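Long-range contacts in thiamine pyrophosphokinase (PDB 3LM8), which catalyses the ATP-dependent pyrophosphorylation of thiamine, yielding thiamine diphosphate and AMP, and takes part in thiamine salvage: residues A[45-50]-A[71-76]; A[154-159]-A[187-192]; A[167-172]-A[198-203]. The protein carries 1 engineered substitution. One frame throughout, in Å; residues are numbered along the deposited sequence.

Interaction 1 of 3, residues A[45-50]-A[71-76]; sequences PVEAFG and HVYQAE
Ala-48 and Val-72 sit abreast, CA to CA 4.6 Å, on the short parallel strands 47-49 and 71-73, whose directions differ by 32°. With helix 57-66 between them they form a beta-alpha-beta unit in the catalytic domain, and strand 71-73 is the outermost strand at this end of the mixed sheet. Tyr-73 carries the two good backbone bonds: its N gives to Ala-48 O at 2.7 Å, and its O receives Gly-50 N at 2.8 Å. A third, from Ala-48 N to His-71 O, is weak. Beyond the strand end a magnesium ion lies about 7 Å from the Gln-74 side chain, too far for a direct bond.

On one face of the sheet Phe-49 and Tyr-73 run side by side. In both, CG stands anti to the carbonyl carbon, which sends the side chains the same way, and second torsions close to 67° in each leave the ring planes only 17° apart. The rings are slid apart, centroids 5.0 Å from each other, and hardly overlap. Tyr-73 CD1 lies over the rim of one Phe-49 face, and Phe-49 CD2 meets Tyr-73 CB at 3.7 Å. Trp-88 of helix 81-92 packs edge-to-face with Phe-49. Farther along the tyrosine, the Glu-47 carboxylate stands almost perpendicular to the ring and brings OE2 to its edge, in plane, 3.6 Å from CE1.

On the other face the pair is aliphatic: Ala-48 CB touches Val-72 CG2 at 4.1 Å.

Interaction 2 of 3, residues A[154-159]-A[187-192]; sequences YISFIP and LCISNE. With VIB (3-(4-amino-2-methyl-pyrimidin-5-ylmethyl)-5-(2-hydroxy-ethyl)-4-methyl-thiazol-3-ium), chain E.
Ser-156 turns OG back beside its own backbone N (chi1 -61°), where it accepts the N-H of Ser-190; Ile-189, with CG2 anti to its backbone N, lays that methyl against the same oxygen at 3.4 Å. The setting is the thiamine-binding domain, where the irregular loop 187-192 runs antiparallel beside strand 154-159, the outermost strand at one end of the mixed sheet.

The bond from Ser-190 N to Ser-156 OG is almost straight, 2.7 Å with 175° at the hydrogen, so a side chain does here what a strand carbonyl would do in a regular ladder. The loop departs from strand form at this point, since Ser-190 has a positive phi. On one side of it Ile-155 and Asn-191 form a single hydrogen-bonded bridge, Ile-155 N reaching Asn-191 O at 2.9 Å and Asn-191 N answering to Ile-155 O; each donor stands well above the carbonyl plane. On the other side Phe-157 N gives to Cys-188 O at 2.6 Å, and a water continues the pairing between Phe-157 O and Cys-188 N. Near the far end Glu-192 lies alongside Tyr-154, its carboxylate nearly perpendicular to the ring, and forms a salt bridge with Arg-153.

Held this way, the loop lines the thiamine pocket with backbone oxygens. Leu-187 O lies over the face of the bound thiamine's pyrimidine, 3.2 Å from N1A, without a hydrogen bond, and Ser-190 CB packs on the thiazolium methyl CM4. Ile-189 O lies 3.2 Å from the positively charged thiazolium's N3.

Interaction 3 of 3, residues A[167-172]-A[198-203]; sequences LTLTGF and GTFSFV. Engineered in segment 198-203: Val-203 (natural residue Ala).
Leu-169 CD2 meets Phe-200 CB between strands 167-170 and 198-202. These are the two central strands of the four-stranded antiparallel sheet in the thiamine-binding domain, and Leu-169 and Phe-200 form a non-hydrogen-bonded pair between two hydrogen-bonded ones. In the first of these, Thr-170 and Thr-199 bond reciprocally, each N to the other's O at 2.7 Å. In the second, Thr-168 N points nearly along the C=O axis of Ser-201. Toward one end of the ladder Leu-167 CD1 meets Phe-202 CD1 at 4.1 Å. At the other, past Gly-171, the Phe-172 ring turns back beside Gly-198, whose CA lies 3.9 Å from CE2.

Phe-200 holds CG in the crowded position between its backbone N and carbonyl carbon (chi1 68°), so its ring leads away from Leu-169 once CB has touched. It enters an aromatic cluster with Phe-139, Tyr-144 and Phe-157 and meets Leu-207 and Met-209 of the other sheet, consistent with the beta-sandwich of this family's thiamine-binding domain.

The opposite face is polar: Thr-168 OG1 takes the N-H of Asn-178, and Thr-199 OG1 is hydrogen-bonded to Asp-145 OD2.

Interactions 1 and 2 involve opposite ends of one mixed sheet: strand 71-73 is outermost at one end and strand 154-159 at the other, with the contact centres 36 Å apart. Both are partly buried, but interaction 1 is a parallel pair within a beta-alpha-beta unit of the catalytic domain, whereas interaction 2 splices an irregular loop and a water onto an edge strand. Interaction 3 is more buried, a regular antiparallel ladder in the second sheet, rich in phenylalanine. It touches interaction 2 directly: Phe-157 CE2 is 3.6 Å from Leu-169 CD2, and their segments alternate along the chain, so strands and thiamine loop interleave within the thiamine-binding domain.

Interaction 1 of 3, residues A[45-50]-A[71-76]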
loop_
_atom_site.group_PDB
_atom_site.type_symbol
_atom_site.label_atom_id
_atom_site.label_comp_id
_atom_site.label_asym_id
_atom_site.label_seq_id
_atom_site.Cartn_x
_atom_site.Cartn_y
_atom_site.Cartn_z
ATOM N N PRO A 45 -5.822 2.537 17.209
ATOM C CA PRO A 45 -4.689 3.247 16.608
ATOM C C PRO A 45 -3.825 3.873 17.710
ATOM O O PRO A 45 -4.339 4.193 18.779
ATOM C CB PRO A 45 -5.364 4.323 15.754
ATOM C CG PRO A 45 -6.814 3.835 15.606
ATOM C CD PRO A 45 -7.105 3.200 16.911
ATOM N N VAL A 46 -2.524 4.044 17.465
ATOM C CA VAL A 46 -1.665 4.672 18.464
ATOM C C VAL A 46 -1.862 6.160 18.243
ATOM O O VAL A 46 -1.917 6.947 19.189
ATOM C CB VAL A 46 -0.162 4.318 18.279
ATOM C CG1 VAL A 46 0.037 2.803 18.330
ATOM C CG2 VAL A 46 0.350 4.861 16.969
ATOM N N GLU A 47 -1.978 6.533 16.974
ATOM C CA GLU A 47 -2.199 7.920 16.585
ATOM C C GLU A 47 -3.319 7.884 15.545
ATOM O O GLU A 47 -3.723 6.813 15.095
ATOM C CB GLU A 47 -0.941 8.535 15.947
ATOM C CG GLU A 47 0.388 8.228 16.635
ATOM C CD GLU A 47 0.620 8.980 17.950
ATOM O OE1 GLU A 47 1.686 8.739 18.572
ATOM O OE2 GLU A 47 -0.240 9.801 18.357
ATOM N N ALA A 48 -3.817 9.056 15.171
ATOM C CA ALA A 48 -4.871 9.173 14.172
ATOM C C ALA A 48 -4.683 10.507 13.462
ATOM O O ALA A 48 -4.412 11.525 14.099
ATOM C CB ALA A 48 -6.256 9.107 14.837
ATOM N N PHE A 49 -4.816 10.493 12.141
ATOM C CA PHE A 49 -4.647 11.699 11.336
ATOM C C PHE A 49 -5.911 12.095 10.564
ATOM O O PHE A 49 -6.675 11.242 10.104
ATOM C CB PHE A 49 -3.499 11.513 10.344
ATOM C CG PHE A 49 -2.175 11.250 10.988
ATOM C CD1 PHE A 49 -1.937 10.062 11.665
ATOM C CD2 PHE A 49 -1.144 12.184 10.888
ATOM C CE1 PHE A 49 -0.689 9.801 12.233
ATOM C CE2 PHE A 49 0.118 11.934 11.457
ATOM C CZ PHE A 49 0.342 10.743 12.127
ATOM N N GLY A 50 -6.115 13.399 10.411
ATOM C CA GLY A 50 -7.279 13.885 9.691
ATOM C C GLY A 50 -8.238 14.613 10.605
ATOM O O GLY A 50 -7.925 14.873 11.768
ATOM N N HIS A 71 -4.730 10.734 20.270
ATOM C CA HIS A 71 -4.408 12.034 19.712
ATOM C C HIS A 71 -4.681 12.031 18.210
ATOM O O HIS A 71 -4.383 11.056 17.528
ATOM C CB HIS A 71 -2.947 12.385 19.921
ATOM C CG HIS A 71 -2.592 13.724 19.365
ATOM N ND1 HIS A 71 -1.413 13.966 18.696
ATOM C CD2 HIS A 71 -3.286 14.886 19.342
ATOM C CE1 HIS A 71 -1.397 15.220 18.281
ATOM N NE2 HIS A 71 -2.523 15.800 18.660
ATOM N N VAL A 72 -5.225 13.133 17.703
ATOM C CA VAL A 72 -5.542 13.253 16.284
ATOM C C VAL A 72 -4.822 14.441 15.651
ATOM O O VAL A 72 -5.074 15.586 16.030
ATOM C CB VAL A 72 -7.053 13.450 16.081
ATOM C CG1 VAL A 72 -7.374 13.493 14.597
ATOM C CG2 VAL A 72 -7.819 12.342 16.781
ATOM N N TYR A 73 -3.937 14.167 14.692
ATOM C CA TYR A 73 -3.195 15.224 14.005
ATOM C C TYR A 73 -3.992 15.726 12.811
ATOM O O TYR A 73 -4.373 14.949 11.947
ATOM C CB TYR A 73 -1.845 14.719 13.506
ATOM C CG TYR A 73 -0.880 14.296 14.586
ATOM C CD1 TYR A 73 -1.136 13.173 15.372
ATOM C CD2 TYR A 73 0.299 15.005 14.811
ATOM C CE1 TYR A 73 -0.248 12.761 16.355
ATOM C CE2 TYR A 73 1.199 14.600 15.798
ATOM C CZ TYR A 73 0.916 13.476 16.568
ATOM O OH TYR A 73 1.773 13.071 17.567
ATOM N N GLN A 74 -4.227 17.032 12.745
ATOM C CA GLN A 74 -5.006 17.570 11.643
ATOM C C GLN A 74 -4.140 17.907 10.444
ATOM O O GLN A 74 -2.939 18.155 10.582
ATOM C CB GLN A 74 -5.774 18.809 12.100
ATOM C CG GLN A 74 -7.262 18.765 11.765
ATOM C CD GLN A 74 -7.543 18.760 10.263
ATOM O OE1 GLN A 74 -7.208 17.804 9.545
ATOM N NE2 GLN A 74 -8.164 19.835 9.780
ATOM N N ALA A 75 -4.764 17.907 9.269
ATOM C CA ALA A 75 -4.080 18.211 8.016
ATOM C C ALA A 75 -4.127 19.708 7.712
ATOM O O ALA A 75 -4.751 20.474 8.447
ATOM C CB ALA A 75 -4.724 17.429 6.877
ATOM N N GLU A 76 -3.476 20.115 6.621
ATOM C CA GLU A 76 -3.437 21.523 6.221
ATOM C C GLU A 76 -4.130 21.784 4.876
ATOM O O GLU A 76 -3.771 22.728 4.173
ATOM C CB GLU A 76 -1.987 22.023 6.129
ATOM C CG GLU A 76 -0.993 21.306 7.032
ATOM C CD GLU A 76 -1.412 21.296 8.485
ATOM O OE1 GLU A 76 -1.534 22.390 9.078
ATOM O OE2 GLU A 76 -1.621 20.191 9.033
#

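Interaction 2 of 3, residues A[154-159]-A[187-192]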
loop_
_atom_site.group_PDB
_atom_site.type_symbol
_atom_site.label_atom_id
_atom_site.label_comp_id
_atom_site.label_asym_id
_atom_site.label_seq_id
_atom_site.Cartn_x
_atom_site.Cartn_y
_atom_site.Cartn_z
ATOM N N TYR A 154 -1.985 -13.495 -10.107
ATOM C CA TYR A 154 -1.444 -12.579 -11.103
ATOM C C TYR A 154 -0.464 -11.583 -10.515
ATOM O O TYR A 154 -0.653 -11.071 -9.415
ATOM C CB TYR A 154 -2.576 -11.846 -11.820
ATOM C CG TYR A 154 -3.608 -12.775 -12.424
ATOM C CD1 TYR A 154 -4.726 -13.169 -11.692
ATOM C CD2 TYR A 154 -3.459 -13.268 -13.727
ATOM C CE1 TYR A 154 -5.675 -14.025 -12.237
ATOM C CE2 TYR A 154 -4.399 -14.125 -14.280
ATOM C CZ TYR A 154 -5.509 -14.501 -13.532
ATOM O OH TYR A 154 -6.460 -15.339 -14.077
ATOM N N ILE A 155 0.603 -11.341 -11.266
ATOM C CA ILE A 155 1.664 -10.425 -10.877
ATOM C C ILE A 155 1.882 -9.563 -12.099
ATOM O O ILE A 155 2.342 -10.073 -13.113
ATOM C CB ILE A 155 2.971 -11.183 -10.622
ATOM C CG1 ILE A 155 2.813 -12.107 -9.421
ATOM C CG2 ILE A 155 4.128 -10.205 -10.443
ATOM C CD1 ILE A 155 3.647 -13.366 -9.539
ATOM N N SER A 156 1.551 -8.278 -12.012
ATOM C CA SER A 156 1.730 -7.365 -13.134
ATOM C C SER A 156 2.819 -6.342 -12.838
ATOM O O SER A 156 3.039 -5.971 -11.690
ATOM C CB SER A 156 0.423 -6.636 -13.432
ATOM O OG SER A 156 -0.602 -7.552 -13.776
ATOM N N PHE A 157 3.502 -5.884 -13.878
ATOM C CA PHE A 157 4.557 -4.887 -13.711
ATOM C C PHE A 157 4.236 -3.692 -14.590
ATOM O O PHE A 157 3.867 -3.848 -15.750
ATOM C CB PHE A 157 5.916 -5.456 -14.118
ATOM C CG PHE A 157 6.463 -6.482 -13.163
ATOM C CD1 PHE A 157 6.876 -6.116 -11.889
ATOM C CD2 PHE A 157 6.588 -7.812 -13.551
ATOM C CE1 PHE A 157 7.413 -7.053 -11.014
ATOM C CE2 PHE A 157 7.120 -8.757 -12.688
ATOM C CZ PHE A 157 7.536 -8.381 -11.417
ATOM N N ILE A 158 4.372 -2.494 -14.040
ATOM C CA ILE A 158 4.084 -1.297 -14.812
ATOM C C ILE A 158 5.126 -0.216 -14.582
ATOM O O ILE A 158 5.427 0.140 -13.443
ATOM C CB ILE A 158 2.699 -0.750 -14.451
ATOM C CG1 ILE A 158 1.668 -1.866 -14.603
ATOM C CG2 ILE A 158 2.354 0.422 -15.350
ATOM C CD1 ILE A 158 0.305 -1.504 -14.117
ATOM N N PRO A 159 5.697 0.315 -15.670
ATOM C CA PRO A 159 6.718 1.369 -15.597
ATOM C C PRO A 159 6.092 2.604 -14.963
ATOM O O PRO A 159 4.894 2.832 -15.131
ATOM C CB PRO A 159 7.081 1.620 -17.066
ATOM C CG PRO A 159 6.675 0.331 -17.772
ATOM C CD PRO A 159 5.392 -0.044 -17.067
ATOM N N LEU A 187 2.551 -4.523 -21.526
ATOM C CA LEU A 187 3.017 -5.854 -21.892
ATOM C C LEU A 187 3.228 -6.705 -20.652
ATOM O O LEU A 187 2.848 -7.885 -20.621
ATOM C CB LEU A 187 4.351 -5.779 -22.632
ATOM C CG LEU A 187 5.075 -7.126 -22.725
ATOM C CD1 LEU A 187 4.195 -8.093 -23.503
ATOM C CD2 LEU A 187 6.435 -6.969 -23.398
ATOM N N CYS A 188 3.835 -6.094 -19.636
ATOM C CA CYS A 188 4.151 -6.793 -18.397
ATOM C C CYS A 188 3.010 -6.923 -17.385
ATOM O O CYS A 188 3.238 -7.085 -16.185
ATOM C CB CYS A 188 5.377 -6.135 -17.753
ATOM S SG CYS A 188 6.774 -5.938 -18.916
ATOM N N ILE A 189 1.779 -6.870 -17.877
ATOM C CA ILE A 189 0.609 -7.009 -17.024
ATOM C C ILE A 189 0.092 -8.426 -17.171
ATOM O O ILE A 189 0.234 -9.042 -18.225
ATOM C CB ILE A 189 -0.513 -6.031 -17.435
ATOM C CG1 ILE A 189 -0.087 -4.602 -17.118
ATOM C CG2 ILE A 189 -1.817 -6.387 -16.729
ATOM C CD1 ILE A 189 -1.108 -3.569 -17.504
ATOM N N SER A 190 -0.495 -8.938 -16.098
ATOM C CA SER A 190 -1.053 -10.280 -16.092
ATOM C C SER A 190 -0.029 -11.402 -16.274
ATOM O O SER A 190 -0.192 -12.276 -17.132
ATOM C CB SER A 190 -2.147 -10.393 -17.159
ATOM O OG SER A 190 -3.388 -9.932 -16.656
ATOM N N ASN A 191 1.030 -11.372 -15.471
ATOM C CA ASN A 191 2.044 -12.418 -15.530
ATOM C C ASN A 191 1.701 -13.368 -14.387
ATOM O O ASN A 191 0.795 -13.107 -13.598
ATOM C CB ASN A 191 3.449 -11.834 -15.336
ATOM C CG ASN A 191 4.527 -12.652 -16.036
ATOM O OD1 ASN A 191 5.570 -12.117 -16.435
ATOM N ND2 ASN A 191 4.285 -13.951 -16.186
ATOM N N GLU A 192 2.418 -14.474 -14.304
ATOM C CA GLU A 192 2.184 -15.454 -13.255
ATOM C C GLU A 192 3.505 -16.098 -12.897
ATOM O O GLU A 192 4.469 -16.031 -13.662
ATOM C CB GLU A 192 1.216 -16.534 -13.742
ATOM C CG GLU A 192 -0.258 -16.137 -13.737
ATOM C CD GLU A 192 -1.139 -17.167 -14.431
ATOM O OE1 GLU A 192 -0.931 -18.383 -14.217
ATOM O OE2 GLU A 192 -2.047 -16.760 -15.185
HETATM C CM2 VIB E . 6.316 -9.884 -20.023
HETATM N N4A VIB E . 2.731 -11.425 -22.817
HETATM C CM4 VIB E . -1.906 -12.249 -19.980
HETATM O O1 VIB E . -4.141 -10.828 -22.795
HETATM C C7 VIB E . -4.457 -9.667 -22.020
HETATM C C6 VIB E . -3.730 -9.745 -20.677
HETATM C C2 VIB E . 0.231 -9.607 -21.476
HETATM S S1 VIB E . -1.235 -8.682 -21.683
HETATM C C5 VIB E . -2.226 -9.890 -20.908
HETATM C C4 VIB E . -1.381 -10.950 -20.597
HETATM N N3 VIB E . -0.094 -10.768 -20.904
HETATM C C7A VIB E . 0.901 -11.811 -20.619
HETATM C C4A VIB E . 3.168 -11.107 -21.602
HETATM N N3A VIB E . 4.427 -10.680 -21.423
HETATM C C2A VIB E . 4.873 -10.359 -20.200
HETATM N N1A VIB E . 4.063 -10.460 -19.136
HETATM C C6A VIB E . 2.815 -10.878 -19.266
HETATM C C5A VIB E . 2.312 -11.226 -20.514
HETATM O O HOH W 1 4.263 -3.376 -18.445
#

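Interaction 3 of 3, residues A[167-172]-A[198-203]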
loop_
_atom_site.group_PDB
_atom_site.type_symbol
_atom_site.label_atom_id
_atom_site.label_comp_id
_atom_site.label_asym_id
_atom_site.label_seq_id
_atom_site.Cartn_x
_atom_site.Cartn_y
_atom_site.Cartn_z
ATOM N N LEU A 167 15.009 -5.176 -18.036
ATOM C CA LEU A 167 14.110 -5.917 -17.162
ATOM C C LEU A 167 14.225 -7.406 -17.436
ATOM O O LEU A 167 14.086 -7.846 -18.579
ATOM C CB LEU A 167 12.655 -5.483 -17.385
ATOM C CG LEU A 167 11.580 -6.271 -16.611
ATOM C CD1 LEU A 167 11.824 -6.141 -15.118
ATOM C CD2 LEU A 167 10.189 -5.746 -16.947
ATOM N N THR A 168 14.475 -8.175 -16.385
ATOM C CA THR A 168 14.596 -9.620 -16.495
ATOM C C THR A 168 13.625 -10.297 -15.545
ATOM O O THR A 168 13.536 -9.939 -14.372
ATOM C CB THR A 168 16.024 -10.082 -16.163
ATOM O OG1 THR A 168 16.914 -9.656 -17.205
ATOM C CG2 THR A 168 16.076 -11.605 -16.022
ATOM N N LEU A 169 12.896 -11.276 -16.059
ATOM C CA LEU A 169 11.925 -12.009 -15.258
ATOM C C LEU A 169 12.258 -13.499 -15.270
ATOM O O LEU A 169 12.490 -14.084 -16.326
ATOM C CB LEU A 169 10.518 -11.778 -15.812
ATOM C CG LEU A 169 10.097 -10.314 -15.896
ATOM C CD1 LEU A 169 8.739 -10.221 -16.552
ATOM C CD2 LEU A 169 10.055 -9.702 -14.512
ATOM N N THR A 170 12.272 -14.111 -14.094
ATOM C CA THR A 170 12.600 -15.524 -13.988
ATOM C C THR A 170 11.691 -16.228 -13.009
ATOM O O THR A 170 11.563 -15.804 -11.862
ATOM C CB THR A 170 14.041 -15.713 -13.517
ATOM O OG1 THR A 170 14.927 -15.072 -14.442
ATOM C CG2 THR A 170 14.379 -17.195 -13.433
ATOM N N GLY A 171 11.085 -17.323 -13.459
ATOM C CA GLY A 171 10.166 -18.074 -12.622
ATOM C C GLY A 171 8.763 -17.636 -12.990
ATOM O O GLY A 171 7.780 -17.943 -12.306
ATOM N N PHE A 172 8.674 -16.912 -14.099
ATOM C CA PHE A 172 7.401 -16.395 -14.574
ATOM C C PHE A 172 6.880 -17.115 -15.817
ATOM O O PHE A 172 7.651 -17.612 -16.643
ATOM C CB PHE A 172 7.525 -14.889 -14.866
ATOM C CG PHE A 172 7.787 -14.050 -13.648
ATOM C CD1 PHE A 172 6.843 -13.134 -13.204
ATOM C CD2 PHE A 172 8.980 -14.174 -12.944
ATOM C CE1 PHE A 172 7.083 -12.351 -12.074
ATOM C CE2 PHE A 172 9.229 -13.396 -11.811
ATOM C CZ PHE A 172 8.279 -12.485 -11.378
ATOM N N GLY A 198 10.318 -16.457 -7.717
ATOM C CA GLY A 198 10.538 -15.791 -8.978
ATOM C C GLY A 198 11.444 -14.595 -8.770
ATOM O O GLY A 198 11.491 -13.999 -7.688
ATOM N N THR A 199 12.172 -14.229 -9.813
ATOM C CA THR A 199 13.064 -13.092 -9.715
ATOM C C THR A 199 12.798 -12.116 -10.855
ATOM O O THR A 199 12.373 -12.496 -11.948
ATOM C CB THR A 199 14.539 -13.552 -9.766
ATOM O OG1 THR A 199 14.724 -14.640 -8.856
ATOM C CG2 THR A 199 15.472 -12.423 -9.366
ATOM N N PHE A 200 13.015 -10.843 -10.574
ATOM C CA PHE A 200 12.863 -9.816 -11.580
ATOM C C PHE A 200 13.894 -8.760 -11.230
ATOM O O PHE A 200 14.286 -8.627 -10.073
ATOM C CB PHE A 200 11.435 -9.235 -11.595
ATOM C CG PHE A 200 11.072 -8.434 -10.377
ATOM C CD1 PHE A 200 10.638 -9.060 -9.217
ATOM C CD2 PHE A 200 11.134 -7.039 -10.404
ATOM C CE1 PHE A 200 10.262 -8.308 -8.099
ATOM C CE2 PHE A 200 10.764 -6.282 -9.297
ATOM C CZ PHE A 200 10.326 -6.915 -8.142
ATOM N N SER A 201 14.366 -8.042 -12.235
ATOM C CA SER A 201 15.362 -7.009 -12.020
ATOM C C SER A 201 15.493 -6.120 -13.250
ATOM O O SER A 201 15.207 -6.529 -14.378
ATOM C CB SER A 201 16.712 -7.643 -11.660
ATOM O OG SER A 201 16.989 -8.762 -12.478
ATOM N N PHE A 202 15.910 -4.888 -13.006
ATOM C CA PHE A 202 16.079 -3.887 -14.047
ATOM C C PHE A 202 17.116 -2.891 -13.533
ATOM O O PHE A 202 17.302 -2.737 -12.322
ATOM C CB PHE A 202 14.734 -3.195 -14.341
ATOM C CG PHE A 202 13.988 -2.763 -13.104
ATOM C CD1 PHE A 202 13.420 -3.708 -12.253
ATOM C CD2 PHE A 202 13.914 -1.412 -12.755
ATOM C CE1 PHE A 202 12.806 -3.320 -11.078
ATOM C CE2 PHE A 202 13.292 -1.016 -11.573
ATOM C CZ PHE A 202 12.740 -1.974 -10.732
ATOM N N VAL A 203 17.791 -2.212 -14.447
ATOM C CA VAL A 203 18.831 -1.283 -14.043
ATOM C C VAL A 203 18.453 0.190 -13.911
ATOM O O VAL A 203 19.083 0.920 -13.145
ATOM C CB VAL A 203 20.028 -1.420 -14.992
ATOM C CG1 VAL A 203 20.556 -2.850 -14.919
ATOM C CG2 VAL A 203 19.611 -1.076 -16.424
#